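Long-range contacts in succinyl-CoA:3-ketoacid coenzyme A transferase subunit B (Helicobacter pylori, PDB 3RRL), which catalyses, as one of two subunit types, the transfer of coenzyme A from succinyl-CoA to a 3-oxo acid, yielding a 3-oxoacyl-CoA and succinate: residues 42-47 with 61-66; 49-54 with 69-74; 16-21 with 92-97; 8-13 with 31-36. One frame throughout, in Å; residues are numbered along the deposited sequence.

Overall arrangement
Interaction 3 joins the neighbouring parallel strands 18-21 and 95-98 of the large mixed sheet, and interactions 1 and 2 are nested in the chain between its segments. Interaction 1 holds Glu-43, the predicted active-site residue. The side chain of Asn-20, in interaction 3, is about 4 Å from that of Glu-43. Interactions 1 and 2 adjoin, with their centres about 10 Å apart. Ser-42 CB packs on Ile-49 CD1 at 3.7 Å. Interaction 4 lies away from the active site. Its centre is about 12 Å from the centre of interaction 3, and the two meet where Leu-13 packs against Leu-95 and Val-19.

Interaction 1 (42-47 with 61-66); sequences SENGLL and DLINAG
Asn-44 reaches across to Ile-63 with its side-chain amide. Asn-44 ND2 donates to the backbone O of Ile-63 at 2.9 Å, and the N-H points almost straight at the oxygen (173°). The acceptor lies in the amide plane of Asn-44. The donor, however, sits well above the carbonyl plane of Ile-63. CG of Asn-44 is held between its own backbone N and carbonyl carbon (chi1 54°), and from there the amide extends toward the 61-66 segment. The ND2 bond sets how the amide is turned. Its other end, OD1, faces back toward Ser-42 OG, but that approach is modelled too short to be relied on.

Ser-42 OG also lies alongside the backbone of the other segment, 3.5 Å from Asn-64 CA. The side chain of Glu-43 sets off to one side, but it bends at chi2 and its end comes nearer. Glu-43 OE2 rests 3.6 Å from the methyl CB of Ala-65. Leu-46 CD2 and Leu-62 CD1 make a looser apolar contact at 4.5 Å. Both leucines also pack on Phe-78 of strand 76-78. Polar side chains of another protein chain pack on Glu-43 and Asn-44.

Two N-H groups share Ser-42 O. Gly-45 N (3.1 Å) and Leu-46 N (3.2 Å) reach it from the same face of its plane. Ser-42 N returns a bond to Leu-46 O. This is a G1 beta bulge. It closes the tight turn between strands 39-42 and 46-49 that carries Glu-43, the predicted active-site residue of this coenzyme A transferase.

Interaction 2 (49-54 with 69-74); sequences IGAYPL and TITVVP
Thr-71 and Ala-51 form the polar centre of this contact. The hydroxyl OG1 of Thr-71 donates to Ala-51 O at 2.6 Å, approaching 22° from the carbonyl plane. Thr-71 N adds a weak bond to Ala-51 O at 2.9 Å, its N-H angle only 128°. One carbonyl thus takes a hydroxyl bond and a weak backbone bond from a single residue. The hydroxyl of Thr-71 sits between its own N and carbonyl carbon (chi1 65°), which brings OG1 and N to the same acceptor. The methyl CG2 of Thr-71 then falls beside Pro-53, 3.6 Å from the proline CA.

The Pro-53 side chain crosses Thr-69 at about a right angle. Pro-53 CD is 3.3 Å from Thr-69 O and also packs on Ile-70 CA. The ring of Tyr-52 meets Ile-70 at its edge: the methyl CG2 of Ile-70 lies near the ring plane, 4.1 Å from Tyr-52 CD1. Ile-49 CG2 touches Ile-70 CD1 at 4.2 Å. Val-73 CG1 lies 3.6 Å from Ile-49 O.

A second shell stands behind these groups. Tyr-52 OH is hydrogen-bonded to Glu-68 OE1, which helps to hold the ring. Ile-70 packs against Leu-62 and Leu-46. Thr-69 OG1 bonds to the backbone of another protein chain, and Pro-53 bonds to that chain through its backbone.

Ile-49 and Val-72 form the one beta bridge here. It is a single antiparallel non-hydrogen-bonded pair, beside a loop whose Tyr-52 and Pro-53, together with Thr-69, meet another protein chain at a subunit interface.

Interaction 3 (16-21 with 92-97); sequences GMYVNL and HIDLAI
The backbone O of Tyr-18 is held by two N-H groups from the other segment. Leu-95 N donates to Tyr-18 O at 3.3 Å, in the carbonyl plane. Asp-94 N adds a weak bond to Tyr-18 O at 2.9 Å. Asp-94 returns the contact through its carboxylate: Asp-94 OD2 accepts from Tyr-18 N at 2.9 Å, using the anti lone pair, with a nearly straight N-H (166°). Asp-94 CG stands opposite its own carbonyl carbon (chi1 -62°), which sends the carboxylate toward Tyr-18 N.

Asp-94 OD2 also lies at the edge of the Tyr-18 ring, near its plane and 3.7 Å from Tyr-18 CD2. The ring and carboxylate planes are 39° apart. A water donates to OD2 as well and is weakly linked to Gly-16 O. The other oxygen, OD1, forms a salt bridge with Lys-133. The carboxylate is therefore pinned at both ends, and nearby Lys-133 probably favours its charged form. The hydroxyl of Tyr-18 turns to a basic side chain of another protein chain.

Regular pairing then follows. Asn-20 N bonds Leu-95 O at 2.8 Å, and Ile-97 N bonds Asn-20 O at 3.0 Å, both nearly along the C=O axis. On one face, Val-19 lies beside Leu-95, and Leu-21 CD2 touches Ile-97 CD1 at 3.7 Å. SE of selenomethionine Met-17 meets Leu-95 CD2 at 4.1 Å. Asn-20 and Ala-96 project to the other face, where helix 125-131 packs through Leu-128; Asn-20 ND2 also bonds Gln-41.

This is the parallel ladder between strands 18-21 and 95-98, a central pair in the mixed sheet of the coenzyme A transferase alpha/beta fold.

Interaction 4 (8-13 with 31-36); sequences RAAKEL and NEVSGM
Leu-13 and Val-33 make the buried part of this contact. Leu-13 CD1 lies 3.6 Å from Val-33 CG2, and the two side chains cross at a slant. Ala-10 CB comes against the same methyl, Val-33 CG2, from a little further off, at 4.1 Å. The rotamer of Val-33 (chi1 -171°) sets CG2 beside its backbone N, where it meets both Leu-13 and Ala-10. Leu-13 is buried, with Val-29 and Ile-38 also packed on it.

The solvent side is at Glu-32, which is exposed. The approach there is just as close, with Ala-10 CB 3.6 Å from Glu-32 CB. It ends at that carbon, however. The chain of Glu-32 bends at chi2, and its end leads away from the 8-13 segment. Selenomethionine Met-36, which is partly exposed, reaches Leu-13 with its methyl: Met-36 CE is 3.4 Å from Leu-13 O. Met-36 also packs on Glu-15.

No hydrogen bond joins the two segments, and the contact rests on apolar groups. Within 8-13, Arg-8 and Glu-12 form a salt bridge that takes no part in it. Ala-10 to Leu-13 form a type I turn, and its first and last residues are the two that meet the other segment.

The arrangement is apolar packing of segment 8-13, which includes part of helix 2-10, against the surface loop that links strand 18-21 to strand 39-42 of the alpha/beta fold.

Interaction 1 (42-47 with 61-66)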
loop_
_atom_site.group_PDB
_atom_site.type_symbol
_atom_site.label_atom_id
_atom_site.label_comp_id
_atom_site.label_asym_id
_atom_site.label_seq_id
_atom_site.Cartn_x
_atom_site.Cartn_y
_atom_site.Cartn_z
ATOM N N SER B 42 -1.038 -9.770 -14.945
ATOM C CA SER B 42 -1.419 -10.981 -14.232
ATOM C C SER B 42 -1.679 -10.568 -12.796
ATOM O O SER B 42 -0.852 -9.884 -12.185
ATOM C CB SER B 42 -0.302 -12.023 -14.309
ATOM O OG SER B 42 -0.765 -13.315 -13.955
ATOM N N GLU B 43 -2.833 -10.957 -12.264
ATOM C CA GLU B 43 -3.298 -10.424 -10.982
ATOM C C GLU B 43 -2.442 -10.885 -9.803
ATOM O O GLU B 43 -2.552 -10.363 -8.691
ATOM C CB GLU B 43 -4.761 -10.804 -10.752
ATOM C CG GLU B 43 -4.982 -12.286 -10.577
ATOM C CD GLU B 43 -6.333 -12.737 -11.099
ATOM O OE1 GLU B 43 -7.017 -11.920 -11.748
ATOM O OE2 GLU B 43 -6.707 -13.907 -10.862
ATOM N N ASN B 44 -1.569 -11.849 -10.068
ATOM C CA ASN B 44 -0.716 -12.422 -9.042
ATOM C C ASN B 44 0.568 -11.614 -8.872
ATOM O O ASN B 44 1.497 -12.036 -8.177
ATOM C CB ASN B 44 -0.459 -13.917 -9.255
ATOM C CG ASN B 44 0.084 -14.234 -10.628
ATOM O OD1 ASN B 44 -0.326 -13.651 -11.627
ATOM N ND2 ASN B 44 1.005 -15.186 -10.685
ATOM N N GLY B 45 0.599 -10.434 -9.486
ATOM C CA GLY B 45 1.726 -9.536 -9.299
ATOM C C GLY B 45 2.716 -9.340 -10.425
ATOM O O GLY B 45 3.890 -9.074 -10.188
ATOM N N LEU B 46 2.269 -9.527 -11.655
ATOM C CA LEU B 46 3.117 -9.209 -12.787
ATOM C C LEU B 46 2.448 -8.284 -13.795
ATOM O O LEU B 46 1.251 -8.399 -14.074
ATOM C CB LEU B 46 3.566 -10.487 -13.477
ATOM C CG LEU B 46 3.964 -10.336 -14.943
ATOM C CD1 LEU B 46 5.317 -9.629 -15.066
ATOM C CD2 LEU B 46 3.997 -11.726 -15.581
ATOM N N LEU B 47 3.235 -7.361 -14.340
ATOM C CA LEU B 47 2.816 -6.581 -15.495
ATOM C C LEU B 47 3.799 -6.890 -16.625
ATOM O O LEU B 47 5.009 -6.804 -16.424
ATOM C CB LEU B 47 2.835 -5.091 -15.150
ATOM C CG LEU B 47 2.121 -4.142 -16.103
ATOM C CD1 LEU B 47 0.667 -4.553 -16.278
ATOM C CD2 LEU B 47 2.209 -2.708 -15.589
ATOM N N ASP B 61 8.656 -20.178 -9.916
ATOM C CA ASP B 61 8.336 -18.901 -9.286
ATOM C C ASP B 61 7.628 -17.950 -10.251
ATOM O O ASP B 61 7.184 -16.872 -9.858
ATOM C CB ASP B 61 9.600 -18.226 -8.740
ATOM C CG ASP B 61 10.127 -18.895 -7.478
ATOM O OD1 ASP B 61 9.351 -19.595 -6.793
ATOM O OD2 ASP B 61 11.321 -18.710 -7.164
ATOM N N LEU B 62 7.542 -18.328 -11.520
ATOM C CA LEU B 62 6.913 -17.448 -12.493
ATOM C C LEU B 62 5.716 -18.100 -13.188
ATOM O O LEU B 62 5.876 -18.945 -14.071
ATOM C CB LEU B 62 7.963 -17.009 -13.515
ATOM C CG LEU B 62 7.533 -16.084 -14.649
ATOM C CD1 LEU B 62 6.845 -14.845 -14.098
ATOM C CD2 LEU B 62 8.753 -15.720 -15.496
ATOM N N ILE B 63 4.517 -17.655 -12.830
ATOM C CA ILE B 63 3.292 -18.241 -13.368
ATOM C C ILE B 63 2.229 -17.187 -13.640
ATOM O O ILE B 63 2.317 -16.063 -13.159
ATOM C CB ILE B 63 2.691 -19.288 -12.412
ATOM C CG1 ILE B 63 2.434 -18.660 -11.039
ATOM C CG2 ILE B 63 3.615 -20.498 -12.301
ATOM C CD1 ILE B 63 1.572 -19.504 -10.127
ATOM N N ASN B 64 1.225 -17.554 -14.424
ATOM C CA ASN B 64 0.095 -16.672 -14.648
ATOM C C ASN B 64 -0.998 -17.009 -13.648
ATOM O O ASN B 64 -0.821 -17.883 -12.798
ATOM C CB ASN B 64 -0.412 -16.781 -16.090
ATOM C CG ASN B 64 -0.898 -18.184 -16.451
ATOM O OD1 ASN B 64 -1.173 -19.016 -15.578
ATOM N ND2 ASN B 64 -1.011 -18.446 -17.749
ATOM N N ALA B 65 -2.129 -16.323 -13.744
ATOM C CA ALA B 65 -3.195 -16.509 -12.772
ATOM C C ALA B 65 -3.673 -17.945 -12.792
ATOM O O ALA B 65 -4.220 -18.436 -11.802
ATOM C CB ALA B 65 -4.345 -15.568 -13.059
ATOM N N GLY B 66 -3.466 -18.613 -13.928
ATOM C CA GLY B 66 -3.929 -19.976 -14.118
ATOM C C GLY B 66 -2.929 -21.013 -13.638
ATOM O O GLY B 66 -3.064 -22.193 -13.946
#

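Interaction 2 (49-54 with 69-74)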
loop_
_atom_site.group_PDB
_atom_site.type_symbol
_atom_site.label_atom_id
_atom_site.label_comp_id
_atom_site.label_asym_id
_atom_site.label_seq_id
_atom_site.Cartn_x
_atom_site.Cartn_y
_atom_site.Cartn_z
ATOM N N ILE B 49 3.127 -9.921 -19.039
ATOM C CA ILE B 49 3.086 -11.345 -19.375
ATOM C C ILE B 49 3.661 -11.630 -20.773
ATOM O O ILE B 49 3.517 -10.829 -21.701
ATOM C CB ILE B 49 1.644 -11.886 -19.364
ATOM C CG1 ILE B 49 1.012 -11.760 -17.983
ATOM C CG2 ILE B 49 1.592 -13.350 -19.825
ATOM C CD1 ILE B 49 -0.429 -12.253 -17.967
ATOM N N GLY B 50 4.221 -12.822 -20.942
ATOM C CA GLY B 50 4.945 -13.159 -22.148
ATOM C C GLY B 50 4.715 -14.622 -22.453
ATOM O O GLY B 50 3.908 -15.278 -21.792
ATOM N N ALA B 51 5.388 -15.123 -23.479
ATOM C CA ALA B 51 5.117 -16.459 -23.985
ATOM C C ALA B 51 5.444 -17.521 -22.948
ATOM O O ALA B 51 6.131 -17.247 -21.964
ATOM C CB ALA B 51 5.907 -16.703 -25.255
ATOM N N TYR B 52 4.900 -18.718 -23.140
ATOM C CA TYR B 52 5.357 -19.878 -22.392
ATOM C C TYR B 52 6.836 -20.055 -22.667
ATOM O O TYR B 52 7.302 -19.781 -23.776
ATOM C CB TYR B 52 4.600 -21.137 -22.812
ATOM C CG TYR B 52 3.120 -21.086 -22.516
ATOM C CD1 TYR B 52 2.653 -20.609 -21.306
ATOM C CD2 TYR B 52 2.191 -21.512 -23.456
ATOM C CE1 TYR B 52 1.301 -20.557 -21.031
ATOM C CE2 TYR B 52 0.836 -21.467 -23.194
ATOM C CZ TYR B 52 0.395 -20.988 -21.978
ATOM O OH TYR B 52 -0.955 -20.937 -21.709
ATOM N N PRO B 53 7.585 -20.500 -21.651
ATOM C CA PRO B 53 9.031 -20.725 -21.753
ATOM C C PRO B 53 9.401 -21.911 -22.640
ATOM O O PRO B 53 8.630 -22.865 -22.778
ATOM C CB PRO B 53 9.430 -21.037 -20.309
ATOM C CG PRO B 53 8.189 -21.557 -19.681
ATOM C CD PRO B 53 7.077 -20.775 -20.297
ATOM N N LEU B 54 10.583 -21.840 -23.243
ATOM C CA LEU B 54 11.169 -22.997 -23.901
ATOM C C LEU B 54 11.499 -24.007 -22.813
ATOM O O LEU B 54 11.670 -23.635 -21.652
ATOM C CB LEU B 54 12.449 -22.604 -24.640
ATOM C CG LEU B 54 12.338 -21.561 -25.756
ATOM C CD1 LEU B 54 13.700 -20.936 -26.076
ATOM C CD2 LEU B 54 11.702 -22.165 -27.001
ATOM N N THR B 69 3.241 -22.020 -16.077
ATOM C CA THR B 69 4.572 -21.433 -16.161
ATOM C C THR B 69 4.686 -20.549 -17.393
ATOM O O THR B 69 4.298 -20.954 -18.499
ATOM C CB THR B 69 5.669 -22.511 -16.207
ATOM O OG1 THR B 69 5.425 -23.396 -17.309
ATOM C CG2 THR B 69 5.682 -23.298 -14.907
ATOM N N ILE B 70 5.226 -19.348 -17.204
ATOM C CA ILE B 70 5.308 -18.361 -18.284
ATOM C C ILE B 70 6.658 -17.663 -18.316
ATOM O O ILE B 70 7.560 -18.002 -17.554
ATOM C CB ILE B 70 4.227 -17.272 -18.136
ATOM C CG1 ILE B 70 4.346 -16.596 -16.769
ATOM C CG2 ILE B 70 2.842 -17.870 -18.310
ATOM C CD1 ILE B 70 3.453 -15.361 -16.614
ATOM N N THR B 71 6.786 -16.682 -19.202
ATOM C CA THR B 71 7.926 -15.771 -19.173
ATOM C C THR B 71 7.414 -14.339 -19.089
ATOM O O THR B 71 6.205 -14.111 -19.008
ATOM C CB THR B 71 8.812 -15.909 -20.417
ATOM O OG1 THR B 71 8.073 -15.497 -21.575
ATOM C CG2 THR B 71 9.286 -17.360 -20.586
ATOM N N VAL B 72 8.334 -13.381 -19.099
ATOM C CA VAL B 72 7.970 -11.973 -19.077
ATOM C C VAL B 72 8.550 -11.282 -20.300
ATOM O O VAL B 72 9.564 -11.722 -20.841
ATOM C CB VAL B 72 8.494 -11.268 -17.801
ATOM C CG1 VAL B 72 7.893 -11.897 -16.565
ATOM C CG2 VAL B 72 10.007 -11.338 -17.730
ATOM N N VAL B 73 7.901 -10.209 -20.741
ATOM C CA VAL B 73 8.446 -9.360 -21.799
ATOM C C VAL B 73 9.446 -8.350 -21.232
ATOM O O VAL B 73 9.533 -8.164 -20.022
ATOM C CB VAL B 73 7.331 -8.608 -22.582
ATOM C CG1 VAL B 73 6.484 -9.592 -23.383
ATOM C CG2 VAL B 73 6.457 -7.785 -21.639
ATOM N N PRO B 74 10.231 -7.714 -22.111
ATOM C CA PRO B 74 11.097 -6.621 -21.659
ATOM C C PRO B 74 10.255 -5.491 -21.079
ATOM O O PRO B 74 9.223 -5.141 -21.658
ATOM C CB PRO B 74 11.768 -6.161 -22.953
ATOM C CG PRO B 74 11.735 -7.361 -23.840
ATOM C CD PRO B 74 10.440 -8.036 -23.533
#

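Interaction 3 (16-21 with 92-97)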
loop_
_atom_site.group_PDB
_atom_site.type_symbol
_atom_site.label_atom_id
_atom_site.label_comp_id
_atom_site.label_asym_id
_atom_site.label_seq_id
_atom_site.Cartn_x
_atom_site.Cartn_y
_atom_site.Cartn_z
ATOM N N GLY B 16 -1.136 -0.136 -27.143
ATOM C CA GLY B 16 -0.863 0.701 -25.989
ATOM C C GLY B 16 -1.754 0.406 -24.805
ATOM O O GLY B 16 -1.645 1.039 -23.759
HETATM N N MSE B 17 -2.641 -0.564 -24.962
HETATM C CA MSE B 17 -3.541 -0.920 -23.884
HETATM C C MSE B 17 -2.858 -1.752 -22.823
HETATM O O MSE B 17 -1.900 -2.480 -23.100
HETATM C CB MSE B 17 -4.723 -1.701 -24.419
HETATM C CG MSE B 17 -5.778 -0.840 -25.063
HETATM SE SE MSE B 17 -7.379 -1.889 -25.311
HETATM C CE MSE B 17 -8.599 -0.443 -25.772
ATOM N N TYR B 18 -3.361 -1.633 -21.601
ATOM C CA TYR B 18 -3.017 -2.555 -20.539
ATOM C C TYR B 18 -4.240 -3.442 -20.345
ATOM O O TYR B 18 -5.344 -2.944 -20.127
ATOM C CB TYR B 18 -2.677 -1.793 -19.266
ATOM C CG TYR B 18 -1.441 -0.920 -19.394
ATOM C CD1 TYR B 18 -0.171 -1.425 -19.112
ATOM C CD2 TYR B 18 -1.542 0.408 -19.796
ATOM C CE1 TYR B 18 0.970 -0.623 -19.222
ATOM C CE2 TYR B 18 -0.412 1.216 -19.904
ATOM C CZ TYR B 18 0.838 0.693 -19.621
ATOM O OH TYR B 18 1.947 1.499 -19.741
ATOM N N VAL B 19 -4.045 -4.754 -20.440
ATOM C CA VAL B 19 -5.161 -5.684 -20.519
ATOM C C VAL B 19 -5.035 -6.812 -19.512
ATOM O O VAL B 19 -3.941 -7.327 -19.270
ATOM C CB VAL B 19 -5.261 -6.302 -21.935
ATOM C CG1 VAL B 19 -6.388 -7.323 -21.999
ATOM C CG2 VAL B 19 -5.466 -5.210 -22.967
ATOM N N ASN B 20 -6.165 -7.197 -18.933
ATOM C CA ASN B 20 -6.212 -8.378 -18.091
ATOM C C ASN B 20 -7.162 -9.429 -18.653
ATOM O O ASN B 20 -8.345 -9.158 -18.870
ATOM C CB ASN B 20 -6.622 -8.027 -16.670
ATOM C CG ASN B 20 -6.633 -9.242 -15.768
ATOM O OD1 ASN B 20 -7.486 -10.129 -15.905
ATOM N ND2 ASN B 20 -5.670 -9.301 -14.845
ATOM N N LEU B 21 -6.634 -10.624 -18.891
ATOM C CA LEU B 21 -7.416 -11.712 -19.458
ATOM C C LEU B 21 -7.773 -12.700 -18.365
ATOM O O LEU B 21 -6.897 -13.271 -17.736
ATOM C CB LEU B 21 -6.619 -12.424 -20.548
ATOM C CG LEU B 21 -6.262 -11.603 -21.786
ATOM C CD1 LEU B 21 -5.440 -12.429 -22.763
ATOM C CD2 LEU B 21 -7.528 -11.084 -22.448
ATOM N N HIS B 92 -6.714 1.550 -13.468
ATOM C CA HIS B 92 -5.566 1.702 -14.361
ATOM C C HIS B 92 -5.526 0.711 -15.529
ATOM O O HIS B 92 -4.828 0.938 -16.513
ATOM C CB HIS B 92 -4.267 1.668 -13.550
ATOM C CG HIS B 92 -4.240 2.670 -12.435
ATOM N ND1 HIS B 92 -3.703 3.932 -12.578
ATOM C CD2 HIS B 92 -4.718 2.606 -11.169
ATOM C CE1 HIS B 92 -3.838 4.596 -11.445
ATOM N NE2 HIS B 92 -4.453 3.816 -10.574
ATOM N N ILE B 93 -6.298 -0.368 -15.437
ATOM C CA ILE B 93 -6.356 -1.369 -16.503
ATOM C C ILE B 93 -7.396 -0.958 -17.552
ATOM O O ILE B 93 -8.554 -0.723 -17.222
ATOM C CB ILE B 93 -6.737 -2.758 -15.943
ATOM C CG1 ILE B 93 -5.746 -3.194 -14.866
ATOM C CG2 ILE B 93 -6.818 -3.801 -17.067
ATOM C CD1 ILE B 93 -4.349 -3.394 -15.374
ATOM N N ASP B 94 -6.985 -0.875 -18.814
ATOM C CA ASP B 94 -7.879 -0.392 -19.865
ATOM C C ASP B 94 -8.963 -1.408 -20.190
ATOM O O ASP B 94 -10.091 -1.049 -20.502
ATOM C CB ASP B 94 -7.092 -0.071 -21.138
ATOM C CG ASP B 94 -6.072 1.030 -20.932
ATOM O OD1 ASP B 94 -6.460 2.126 -20.467
ATOM O OD2 ASP B 94 -4.881 0.791 -21.225
ATOM N N LEU B 95 -8.606 -2.685 -20.141
ATOM C CA LEU B 95 -9.517 -3.717 -20.592
ATOM C C LEU B 95 -9.426 -5.002 -19.773
ATOM O O LEU B 95 -8.349 -5.565 -19.597
ATOM C CB LEU B 95 -9.223 -4.007 -22.056
ATOM C CG LEU B 95 -10.129 -4.986 -22.768
ATOM C CD1 LEU B 95 -11.555 -4.508 -22.653
ATOM C CD2 LEU B 95 -9.689 -5.058 -24.213
ATOM N N ALA B 96 -10.570 -5.479 -19.304
ATOM C CA ALA B 96 -10.642 -6.787 -18.679
ATOM C C ALA B 96 -11.618 -7.627 -19.480
ATOM O O ALA B 96 -12.761 -7.218 -19.704
ATOM C CB ALA B 96 -11.091 -6.678 -17.239
ATOM N N ILE B 97 -11.152 -8.786 -19.930
ATOM C CA ILE B 97 -11.989 -9.711 -20.670
ATOM C C ILE B 97 -12.266 -10.913 -19.792
ATOM O O ILE B 97 -11.350 -11.470 -19.181
ATOM C CB ILE B 97 -11.326 -10.150 -21.977
ATOM C CG1 ILE B 97 -10.926 -8.919 -22.802
ATOM C CG2 ILE B 97 -12.273 -11.038 -22.768
ATOM C CD1 ILE B 97 -10.326 -9.253 -24.142
HETATM O O HOH W 1 -3.400 2.989 -21.584
#

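Interaction 4 (8-13 with 31-36)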
loop_
_atom_site.group_PDB
_atom_site.type_symbol
_atom_site.label_atom_id
_atom_site.label_comp_id
_atom_site.label_asym_id
_atom_site.label_seq_id
_atom_site.Cartn_x
_atom_site.Cartn_y
_atom_site.Cartn_z
ATOM N N ARG B 8 -13.365 -12.265 -32.614
ATOM C CA ARG B 8 -14.098 -11.001 -32.523
ATOM C C ARG B 8 -13.636 -10.231 -31.290
ATOM O O ARG B 8 -13.475 -9.014 -31.327
ATOM C CB ARG B 8 -15.613 -11.235 -32.492
ATOM C CG ARG B 8 -16.441 -9.967 -32.303
ATOM C CD ARG B 8 -16.118 -8.907 -33.360
ATOM N NE ARG B 8 -16.813 -7.646 -33.098
ATOM C CZ ARG B 8 -16.390 -6.725 -32.232
ATOM N NH1 ARG B 8 -17.084 -5.614 -32.051
ATOM N NH2 ARG B 8 -15.270 -6.910 -31.547
ATOM N N ALA B 9 -13.399 -10.956 -30.203
ATOM C CA ALA B 9 -12.863 -10.352 -28.987
ATOM C C ALA B 9 -11.496 -9.716 -29.235
ATOM O O ALA B 9 -11.181 -8.665 -28.671
ATOM C CB ALA B 9 -12.767 -11.389 -27.879
ATOM N N ALA B 10 -10.686 -10.355 -30.076
ATOM C CA ALA B 10 -9.337 -9.860 -30.354
ATOM C C ALA B 10 -9.359 -8.470 -30.974
ATOM O O ALA B 10 -8.435 -7.682 -30.792
ATOM C CB ALA B 10 -8.590 -10.825 -31.257
ATOM N N LYS B 11 -10.423 -8.173 -31.706
ATOM C CA LYS B 11 -10.557 -6.882 -32.361
ATOM C C LYS B 11 -10.663 -5.740 -31.358
ATOM O O LYS B 11 -10.428 -4.577 -31.702
ATOM C CB LYS B 11 -11.763 -6.885 -33.302
ATOM C CG LYS B 11 -11.619 -7.837 -34.481
ATOM C CD LYS B 11 -12.789 -7.697 -35.449
ATOM C CE LYS B 11 -12.465 -8.309 -36.803
ATOM N NZ LYS B 11 -12.126 -9.759 -36.714
ATOM N N GLU B 12 -11.013 -6.070 -30.120
ATOM C CA GLU B 12 -11.139 -5.056 -29.070
ATOM C C GLU B 12 -9.788 -4.634 -28.476
ATOM O O GLU B 12 -9.692 -3.631 -27.759
ATOM C CB GLU B 12 -12.084 -5.543 -27.965
ATOM C CG GLU B 12 -13.497 -5.833 -28.463
ATOM C CD GLU B 12 -14.208 -4.576 -28.935
ATOM O OE1 GLU B 12 -14.147 -3.558 -28.206
ATOM O OE2 GLU B 12 -14.817 -4.599 -30.031
ATOM N N LEU B 13 -8.744 -5.399 -28.770
ATOM C CA LEU B 13 -7.416 -5.072 -28.258
ATOM C C LEU B 13 -6.743 -4.032 -29.139
ATOM O O LEU B 13 -6.642 -4.202 -30.354
ATOM C CB LEU B 13 -6.548 -6.323 -28.148
ATOM C CG LEU B 13 -7.092 -7.405 -27.220
ATOM C CD1 LEU B 13 -6.048 -8.472 -27.002
ATOM C CD2 LEU B 13 -7.476 -6.784 -25.910
ATOM N N ASN B 31 -3.599 -15.213 -28.154
ATOM C CA ASN B 31 -3.045 -15.891 -29.322
ATOM C C ASN B 31 -3.381 -15.219 -30.656
ATOM O O ASN B 31 -2.693 -15.431 -31.652
ATOM C CB ASN B 31 -3.472 -17.361 -29.336
ATOM C CG ASN B 31 -3.029 -18.107 -28.088
ATOM O OD1 ASN B 31 -2.100 -17.680 -27.395
ATOM N ND2 ASN B 31 -3.690 -19.224 -27.793
ATOM N N GLU B 32 -4.416 -14.402 -30.672
ATOM C CA GLU B 32 -4.832 -13.725 -31.883
ATOM C C GLU B 32 -4.146 -12.399 -32.086
ATOM O O GLU B 32 -4.366 -11.726 -33.073
ATOM C CB GLU B 32 -6.333 -13.522 -31.862
ATOM C CG GLU B 32 -7.111 -14.789 -31.617
ATOM C CD GLU B 32 -6.894 -15.821 -32.690
ATOM O OE1 GLU B 32 -6.589 -15.443 -33.830
ATOM O OE2 GLU B 32 -7.035 -17.014 -32.395
ATOM N N VAL B 33 -3.332 -12.007 -31.130
ATOM C CA VAL B 33 -2.714 -10.702 -31.178
ATOM C C VAL B 33 -1.212 -10.780 -31.077
ATOM O O VAL B 33 -0.588 -9.918 -30.494
ATOM C CB VAL B 33 -3.243 -9.816 -30.059
ATOM C CG1 VAL B 33 -2.764 -8.413 -30.253
ATOM C CG2 VAL B 33 -4.746 -9.840 -30.043
ATOM N N SER B 34 -0.622 -11.788 -31.689
ATOM C CA SER B 34 0.757 -12.129 -31.415
ATOM C C SER B 34 1.726 -10.988 -31.633
ATOM O O SER B 34 2.582 -10.761 -30.789
ATOM C CB SER B 34 1.180 -13.324 -32.263
ATOM N N GLY B 35 1.610 -10.228 -32.701
ATOM C CA GLY B 35 2.513 -9.106 -32.769
ATOM C C GLY B 35 1.774 -7.813 -32.572
ATOM O O GLY B 35 1.276 -7.227 -33.518
HETATM N N MSE B 36 1.723 -7.352 -31.337
HETATM C CA MSE B 36 1.068 -6.101 -31.022
HETATM C C MSE B 36 1.676 -5.568 -29.759
HETATM O O MSE B 36 2.026 -6.340 -28.873
HETATM C CB MSE B 36 -0.426 -6.324 -30.823
HETATM C CG MSE B 36 -1.256 -5.080 -30.987
HETATM SE SE MSE B 36 -3.163 -5.354 -30.743
HETATM C CE MSE B 36 -3.763 -4.219 -32.186
#